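Local coordinates for Di-haem cytochrome c peroxidase family protein (PDB 6NX0), which is a diheme enzyme that forms an unusually stable bis-Fe(IV) state and probably acts as a peroxidase, passing electrons through its two c-type hemes, at residues A[77-82]-A[354-359]; A[102-107]-A[253-258]; A[283-288]-A[447-452]. All blocks are in the same frame, centred on the assembly; numbering follows the deposited sequence.

In the fold
Near the N terminus, the turn at 77-82 joins strands 71-77 and 81-84. Interaction 1 lays it against 354-359, the exit of helix 348-354, closing a loop of 271 residues. Helix 99-109 follows strand 81-84, and interaction 2 packs it on helix 245-260 beside a heme, a closure nested wholly inside that loop. Interaction 3 starts at 283-288, after interaction 2 has closed, and ends at 447-452, so it crosses interaction 1 along the chain. Interactions 2 and 3 each pair an early helix with a later one of the same cytochrome-like region, a different region for each, their centres about 38 Å apart. Interaction 1 ties the N-terminal hairpin to the region that holds interaction 3.

Interaction 1: A[77-82]-A[354-359]; sequences IGRGTP and KLRWPE
Arg79 and Leu355 meet where the tight turn of a beta-hairpin docks on a helix end of the Schellman type. Arg79 N donates to Leu355 O over 2.8 Å, while the neighbouring Gly78 CA lies 3.2 Å from Leu355 O in a CA-H...O contact, so one carbonyl receives two groups from the turn. The extended Arg79 side chain then runs back to the last turn of the helix: its NE reaches Lys354 O at 3.0 Å, with that oxygen in the guanidinium plane. Arg356 CD sits 3.7 Å above the centre of one face of the Arg79 guanidinium. At the Ile77 end of the turn, Ile77 CG2 presses tightly on Pro358 CD at 3.5 Å.

Further out, the paired backbone bonds between Ile77 and Thr81 fix the turn, whose apex, Arg79, centres an inverse gamma turn. Arg356, with positive phi, is the C-prime residue of the Schellman motif that ends the helix. Phe174 of strand 173-175 meets the indole of Trp357 edge-to-face and also touches Ile77 and Thr81. It thus flanks a third direct bond between the segments: with OG1 anti to its own carbonyl carbon (chi1 -60°), Thr81 accepts an almost straight bond from Trp357 NE1, 3.0 Å from OG1, which lies in the indole plane.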
# COMPACT_ATOMS: atom_id res chain seq x y z
N ILE A 77 8.82 0.20 -22.33
CA ILE A 77 9.78 -0.61 -21.58
C ILE A 77 9.16 -1.99 -21.40
O ILE A 77 8.06 -2.12 -20.86
CB ILE A 77 10.13 0.02 -20.23
CG1 ILE A 77 10.50 1.50 -20.41
CG2 ILE A 77 11.28 -0.72 -19.55
CD1 ILE A 77 11.57 1.74 -21.45
N GLY A 78 9.86 -3.03 -21.88
CA GLY A 78 9.39 -4.40 -21.79
C GLY A 78 8.12 -4.65 -22.58
O GLY A 78 7.90 -4.09 -23.66
N ARG A 79 7.26 -5.54 -22.05
CA ARG A 79 5.92 -5.76 -22.58
C ARG A 79 5.02 -4.56 -22.29
O ARG A 79 4.05 -4.68 -21.53
CB ARG A 79 5.23 -6.99 -21.97
CG ARG A 79 5.99 -8.32 -21.89
CD ARG A 79 5.07 -9.34 -21.21
NE ARG A 79 5.73 -10.58 -20.79
CZ ARG A 79 6.05 -11.57 -21.61
NH1 ARG A 79 5.79 -11.46 -22.91
NH2 ARG A 79 6.63 -12.66 -21.14
N GLY A 80 5.35 -3.39 -22.82
CA GLY A 80 4.36 -2.34 -22.91
C GLY A 80 4.20 -1.44 -21.71
O GLY A 80 3.11 -0.91 -21.50
N THR A 81 5.25 -1.23 -20.93
CA THR A 81 5.18 -0.23 -19.86
C THR A 81 5.58 1.13 -20.42
O THR A 81 6.72 1.30 -20.85
CB THR A 81 6.07 -0.61 -18.70
OG1 THR A 81 5.65 -1.88 -18.19
CG2 THR A 81 6.01 0.46 -17.58
N PRO A 82 4.69 2.13 -20.41
CA PRO A 82 5.04 3.40 -21.05
C PRO A 82 6.01 4.22 -20.21
O PRO A 82 5.91 4.29 -18.98
CB PRO A 82 3.68 4.11 -21.18
CG PRO A 82 2.85 3.56 -20.10
CD PRO A 82 3.31 2.13 -19.89
N LYS A 354 8.42 -10.41 -15.10
CA LYS A 354 7.17 -10.71 -15.80
C LYS A 354 6.89 -9.72 -16.92
O LYS A 354 6.26 -10.09 -17.92
CB LYS A 354 6.00 -10.73 -14.82
CG LYS A 354 6.06 -11.79 -13.76
CD LYS A 354 4.97 -11.58 -12.70
CE LYS A 354 5.03 -12.61 -11.58
NZ LYS A 354 4.14 -12.21 -10.44
N LEU A 355 7.31 -8.47 -16.78
CA LEU A 355 7.04 -7.45 -17.77
C LEU A 355 8.21 -7.27 -18.74
O LEU A 355 8.19 -6.35 -19.57
CB LEU A 355 6.73 -6.11 -17.07
CG LEU A 355 5.54 -6.14 -16.10
CD1 LEU A 355 5.38 -4.79 -15.42
CD2 LEU A 355 4.26 -6.54 -16.78
N ARG A 356 9.23 -8.12 -18.64
CA ARG A 356 10.43 -8.06 -19.47
C ARG A 356 11.11 -6.69 -19.42
O ARG A 356 11.71 -6.25 -20.39
CB ARG A 356 10.09 -8.46 -20.91
CG ARG A 356 9.74 -9.93 -21.03
CD ARG A 356 9.49 -10.40 -22.47
NE ARG A 356 10.64 -10.24 -23.37
CZ ARG A 356 11.56 -11.18 -23.60
NH1 ARG A 356 11.53 -12.35 -22.98
NH2 ARG A 356 12.56 -10.93 -24.45
N TRP A 357 11.06 -6.02 -18.27
CA TRP A 357 11.87 -4.84 -18.09
C TRP A 357 13.35 -5.22 -18.17
O TRP A 357 13.74 -6.28 -17.69
CB TRP A 357 11.60 -4.19 -16.74
CG TRP A 357 10.25 -3.61 -16.56
CD1 TRP A 357 9.24 -3.52 -17.47
CD2 TRP A 357 9.78 -2.99 -15.36
NE1 TRP A 357 8.15 -2.89 -16.91
CE2 TRP A 357 8.47 -2.55 -15.62
CE3 TRP A 357 10.34 -2.75 -14.10
CZ2 TRP A 357 7.70 -1.90 -14.65
CZ3 TRP A 357 9.57 -2.11 -13.15
CH2 TRP A 357 8.28 -1.69 -13.44
N PRO A 358 14.20 -4.33 -18.67
CA PRO A 358 15.62 -4.67 -18.78
C PRO A 358 16.29 -4.86 -17.42
O PRO A 358 16.03 -4.12 -16.47
CB PRO A 358 16.22 -3.47 -19.54
CG PRO A 358 15.26 -2.36 -19.32
CD PRO A 358 13.90 -2.99 -19.21
N GLU A 359 17.13 -5.88 -17.33
CA GLU A 359 17.92 -6.15 -16.13
C GLU A 359 17.05 -6.14 -14.87
O GLU A 359 17.28 -5.35 -13.95
CB GLU A 359 19.06 -5.14 -16.02
CG GLU A 359 20.08 -5.37 -17.09
CD GLU A 359 20.66 -6.76 -17.00
OE1 GLU A 359 20.63 -7.33 -15.89
OE2 GLU A 359 21.11 -7.28 -18.03

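Interaction 2: A[102-107]-A[253-258]. With HEC (heme c), chain B.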
# COMPACT_ATOMS: atom_id res chain seq x y z
N ALA A 102 -20.78 1.95 -8.52
CA ALA A 102 -20.03 1.97 -7.27
C ALA A 102 -20.75 1.17 -6.20
O ALA A 102 -20.12 0.49 -5.38
CB ALA A 102 -19.82 3.42 -6.82
N ALA A 103 -22.09 1.22 -6.20
CA ALA A 103 -22.84 0.45 -5.21
C ALA A 103 -22.71 -1.04 -5.46
O ALA A 103 -22.66 -1.84 -4.51
CB ALA A 103 -24.31 0.88 -5.23
N LEU A 104 -22.65 -1.46 -6.73
CA LEU A 104 -22.42 -2.86 -7.04
C LEU A 104 -21.03 -3.30 -6.57
O LEU A 104 -20.85 -4.40 -6.02
CB LEU A 104 -22.57 -3.09 -8.54
CG LEU A 104 -22.62 -4.50 -9.06
CD1 LEU A 104 -23.65 -5.33 -8.33
CD2 LEU A 104 -22.97 -4.37 -10.55
N GLY A 105 -20.03 -2.44 -6.76
CA GLY A 105 -18.71 -2.75 -6.24
C GLY A 105 -18.70 -2.91 -4.73
O GLY A 105 -18.03 -3.80 -4.20
N LYS A 106 -19.43 -2.04 -4.02
CA LYS A 106 -19.50 -2.14 -2.57
C LYS A 106 -20.20 -3.43 -2.16
O LYS A 106 -19.79 -4.09 -1.19
CB LYS A 106 -20.22 -0.92 -2.00
CG LYS A 106 -20.13 -0.81 -0.49
CD LYS A 106 -20.80 0.47 0.05
CE LYS A 106 -20.61 0.60 1.55
NZ LYS A 106 -21.35 1.79 2.08
N ARG A 107 -21.23 -3.82 -2.90
CA ARG A 107 -21.89 -5.10 -2.65
C ARG A 107 -20.90 -6.26 -2.74
O ARG A 107 -20.87 -7.14 -1.88
CB ARG A 107 -23.05 -5.28 -3.65
CG ARG A 107 -23.80 -6.53 -3.47
CD ARG A 107 -24.97 -6.61 -4.43
NE ARG A 107 -25.61 -7.89 -4.22
CZ ARG A 107 -26.86 -8.20 -4.57
NH1 ARG A 107 -27.61 -7.31 -5.19
NH2 ARG A 107 -27.32 -9.40 -4.28
N GLY A 253 -14.20 -6.78 -11.48
CA GLY A 253 -13.21 -5.72 -11.45
C GLY A 253 -13.73 -4.35 -11.84
O GLY A 253 -13.36 -3.35 -11.22
N GLU A 254 -14.57 -4.27 -12.88
CA GLU A 254 -15.16 -2.98 -13.25
C GLU A 254 -15.96 -2.40 -12.10
O GLU A 254 -15.89 -1.20 -11.82
CB GLU A 254 -16.07 -3.13 -14.47
CG GLU A 254 -15.40 -3.36 -15.78
CD GLU A 254 -16.44 -3.30 -16.92
OE1 GLU A 254 -16.52 -4.26 -17.71
OE2 GLU A 254 -17.18 -2.29 -16.99
N ALA A 255 -16.78 -3.24 -11.45
CA ALA A 255 -17.60 -2.77 -10.35
C ALA A 255 -16.72 -2.32 -9.19
O ALA A 255 -16.95 -1.27 -8.59
CB ALA A 255 -18.56 -3.88 -9.90
N MET A 256 -15.70 -3.11 -8.90
CA MET A 256 -14.82 -2.77 -7.78
C MET A 256 -14.07 -1.47 -8.03
O MET A 256 -13.89 -0.66 -7.12
CB MET A 256 -13.85 -3.91 -7.54
CG MET A 256 -13.04 -3.77 -6.24
SD MET A 256 -14.06 -3.56 -4.76
CE MET A 256 -14.80 -5.18 -4.73
N GLN A 257 -13.56 -1.29 -9.25
CA GLN A 257 -12.90 -0.04 -9.61
C GLN A 257 -13.80 1.16 -9.34
O GLN A 257 -13.36 2.16 -8.77
CB GLN A 257 -12.48 -0.12 -11.08
CG GLN A 257 -11.44 0.86 -11.52
CD GLN A 257 -10.84 0.43 -12.86
OE1 GLN A 257 -9.83 -0.31 -12.92
NE2 GLN A 257 -11.50 0.82 -13.94
N ALA A 258 -15.08 1.06 -9.70
CA ALA A 258 -15.99 2.17 -9.45
C ALA A 258 -16.13 2.44 -7.96
O ALA A 258 -16.17 3.60 -7.54
CB ALA A 258 -17.36 1.89 -10.06
FE HEC B . -6.74 -6.81 -0.50
CHA HEC B . -3.78 -5.27 -1.41
CHB HEC B . -8.41 -4.89 -2.75
CHC HEC B . -9.44 -8.94 -0.35
CHD HEC B . -5.04 -8.89 1.66
NA HEC B . -6.21 -5.30 -1.75
C1A HEC B . -4.93 -4.84 -2.00
C2A HEC B . -5.02 -3.77 -2.96
C3A HEC B . -6.32 -3.59 -3.24
C4A HEC B . -7.08 -4.62 -2.57
CMA HEC B . -6.91 -2.64 -4.28
CAA HEC B . -3.82 -2.99 -3.53
CBA HEC B . -3.61 -1.70 -2.74
CGA HEC B . -2.36 -0.96 -3.14
O1A HEC B . -2.22 0.19 -2.64
O2A HEC B . -1.46 -1.57 -3.80
NB HEC B . -8.57 -6.93 -1.39
C1B HEC B . -9.05 -6.03 -2.32
C2B HEC B . -10.37 -6.46 -2.71
C3B HEC B . -10.62 -7.64 -2.13
C4B HEC B . -9.51 -7.93 -1.26
CMB HEC B . -11.26 -5.70 -3.70
CAB HEC B . -11.90 -8.50 -2.21
CBB HEC B . -12.05 -9.07 -3.64
NC HEC B . -7.16 -8.55 0.48
C1C HEC B . -8.37 -9.23 0.43
C2C HEC B . -8.34 -10.20 1.51
C3C HEC B . -7.15 -10.18 2.11
C4C HEC B . -6.37 -9.16 1.44
CMC HEC B . -9.56 -11.02 1.95
CAC HEC B . -6.79 -10.78 3.48
CBC HEC B . -6.75 -12.31 3.44
ND HEC B . -4.80 -6.99 0.06
C1D HEC B . -4.32 -7.92 1.00
C2D HEC B . -2.89 -7.80 1.06
C3D HEC B . -2.50 -6.75 0.08
C4D HEC B . -3.73 -6.28 -0.50
CMD HEC B . -1.96 -8.68 1.87
CAD HEC B . -1.07 -6.29 -0.26
CBD HEC B . -0.44 -7.39 -1.08
CGD HEC B . 0.80 -6.96 -1.82
O1D HEC B . 1.20 -5.78 -1.69
O2D HEC B . 1.40 -7.86 -2.48
O HOH W 1 -5.97 -8.14 -2.06
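The carbonyl oxygen of Ala255 takes the closest polar approach between the two helices, a CA-H...O contact with Gly105 CA at 3.3 Å. Because Gly105 has no side chain, the backbones come together here: the CA atoms of Gly105 and Met256 are 4.2 Å apart, and the short helix axes pass within 6.7 Å. The methyl of Ala255 lies against the same glycine, 3.8 Å from Gly105 N, and also meets Leu104 CG. One turn earlier on its helix, Ala102 CB rests 3.7 Å from Ala258 O, while the Ala258 methyl settles against the backbone of Ala102. Small residues thus carry the crossing, at a signed angle of -106°.

A helix ahead of the heme-attachment cysteines packed nearly at right angles on a later helix is consistent with the cytochrome c fold, in which the first and last helices cross in this way. Leu101 extends the alanine contacts, and Leu104 also touches helix 228-237.

Met256 turns the packing toward heme. Its CG leaves anti to the backbone N (chi1 -170°), and two further bends, at chi2 and chi3, fold the thioether back to the partner helix, where CE lies 3.6 Å from Gly105 O. SD and CG each approach the heme methyl CMB at 3.7 Å, so the side chain wedges between helix 102-107 and the porphyrin rim. Cys122, which is covalently bound to this heme, lies close by. The iron's axial ligands are His126 and a water 2.2 Å from FE.

Interaction 3: A[283-288]-A[447-452]; sequences TPQEMR and VDDLVA
Arg288 leans on Asp449 along most of its length. Its CB lies 3.7 Å from Asp449 OD2; CD follows at 3.8 Å from that oxygen, and NE then donates to OD2 over 2.9 Å, forming the salt bridge. CZ also approaches OD2. A bend at chi3 (-57°) folds the guanidinium back, so that NH2 can add a weak, long bond of 3.4 Å to Asp449 OD1. The main bond lies close to the guanidinium plane but meets OD2 from above the carboxylate plane. Gln285 CA, one turn earlier in the same helix, covers part of one guanidinium face.

Asp449 OD1 is shared. Gln285, extended beyond CG, brings NE2 to OD1 at 2.9 Å, nearly along the C-O axis and within its own amide plane; amide and carboxylate stand 83° apart. The methyl of Ala452 packs on this amide, 3.6 Å from Gln285 CD.

Helix 284-293 precedes the cysteines that bind the second heme, and it crosses helix 444-455 at a signed angle of -104°, consistent with the pairing of terminal helices in the cytochrome c fold. At the start of the earlier helix, Thr283 and Glu286 form a capping box. Glu286 OE1 also has a salt bridge with Arg271, and OE2 receives a hydrogen bond from a water that donates to Ala452 O as well.

Side-chain N-H groups of Gln285 and Arg288, two in good bonds and a third in a weak one, converge on the buried carboxylate of Asp449; with the arginine's charge, they should favour its ionised form and help offset the cost of burial.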
# COMPACT_ATOMS: atom_id res chain seq x y z
N THR A 283 -0.52 21.38 16.63
CA THR A 283 0.21 21.71 17.85
C THR A 283 1.65 22.07 17.53
O THR A 283 2.19 21.68 16.49
CB THR A 283 0.20 20.55 18.84
OG1 THR A 283 1.04 19.50 18.33
CG2 THR A 283 -1.21 20.02 19.10
N PRO A 284 2.32 22.80 18.42
CA PRO A 284 3.75 23.05 18.21
C PRO A 284 4.55 21.78 17.95
O PRO A 284 5.40 21.78 17.05
CB PRO A 284 4.16 23.77 19.50
CG PRO A 284 2.90 24.52 19.88
CD PRO A 284 1.77 23.60 19.53
N GLN A 285 4.31 20.71 18.71
CA GLN A 285 5.03 19.46 18.47
C GLN A 285 4.74 18.92 17.08
O GLN A 285 5.66 18.45 16.40
CB GLN A 285 4.66 18.42 19.52
CG GLN A 285 5.32 17.08 19.24
CD GLN A 285 4.99 16.02 20.25
OE1 GLN A 285 3.84 15.92 20.70
NE2 GLN A 285 5.98 15.21 20.59
N GLU A 286 3.47 18.92 16.67
CA GLU A 286 3.13 18.43 15.33
C GLU A 286 3.84 19.26 14.26
O GLU A 286 4.34 18.71 13.26
CB GLU A 286 1.61 18.43 15.13
CG GLU A 286 0.90 17.35 15.98
CD GLU A 286 -0.58 17.60 16.21
OE1 GLU A 286 -1.09 18.66 15.83
OE2 GLU A 286 -1.25 16.68 16.76
N MET A 287 3.93 20.57 14.46
CA MET A 287 4.67 21.42 13.53
C MET A 287 6.17 21.10 13.55
O MET A 287 6.81 21.14 12.49
CB MET A 287 4.41 22.90 13.85
CG MET A 287 2.98 23.35 13.60
SD MET A 287 2.38 23.12 11.92
CE MET A 287 3.40 24.29 11.01
N ARG A 288 6.75 20.79 14.71
CA ARG A 288 8.15 20.36 14.71
C ARG A 288 8.32 19.09 13.89
O ARG A 288 9.30 18.94 13.15
CB ARG A 288 8.67 20.12 16.12
CG ARG A 288 8.83 21.38 16.93
CD ARG A 288 9.70 21.13 18.13
NE ARG A 288 9.22 20.08 19.02
CZ ARG A 288 8.29 20.25 19.96
NH1 ARG A 288 7.72 21.44 20.13
NH2 ARG A 288 7.93 19.24 20.72
N VAL A 447 12.27 11.79 16.82
CA VAL A 447 11.44 10.65 16.43
C VAL A 447 10.05 10.80 17.03
O VAL A 447 9.04 10.58 16.34
CB VAL A 447 12.12 9.35 16.87
CG1 VAL A 447 11.17 8.16 16.70
CG2 VAL A 447 13.38 9.12 16.07
N ASP A 448 9.97 11.18 18.31
CA ASP A 448 8.67 11.42 18.93
C ASP A 448 7.86 12.47 18.16
O ASP A 448 6.64 12.34 17.99
CB ASP A 448 8.83 11.89 20.38
CG ASP A 448 9.56 10.88 21.29
OD1 ASP A 448 9.68 9.68 20.98
OD2 ASP A 448 10.03 11.32 22.37
N ASP A 449 8.52 13.55 17.72
CA ASP A 449 7.82 14.61 17.01
C ASP A 449 7.32 14.15 15.64
O ASP A 449 6.22 14.52 15.23
CB ASP A 449 8.75 15.82 16.87
CG ASP A 449 9.04 16.51 18.21
OD1 ASP A 449 8.38 16.19 19.22
OD2 ASP A 449 9.95 17.38 18.23
N LEU A 450 8.12 13.33 14.94
CA LEU A 450 7.67 12.74 13.68
C LEU A 450 6.43 11.88 13.88
O LEU A 450 5.47 11.98 13.10
CB LEU A 450 8.79 11.92 13.05
CG LEU A 450 9.88 12.73 12.33
CD1 LEU A 450 11.12 11.88 12.09
CD2 LEU A 450 9.36 13.29 11.04
N VAL A 451 6.41 11.05 14.93
CA VAL A 451 5.20 10.28 15.24
C VAL A 451 4.01 11.21 15.48
O VAL A 451 2.92 10.98 14.96
CB VAL A 451 5.46 9.37 16.45
CG1 VAL A 451 4.15 8.72 16.94
CG2 VAL A 451 6.50 8.33 16.12
N ALA A 452 4.21 12.28 16.25
CA ALA A 452 3.12 13.22 16.47
C ALA A 452 2.59 13.78 15.16
O ALA A 452 1.38 13.90 14.95
CB ALA A 452 3.59 14.37 17.38
O HOH W 2 -0.39 14.29 17.09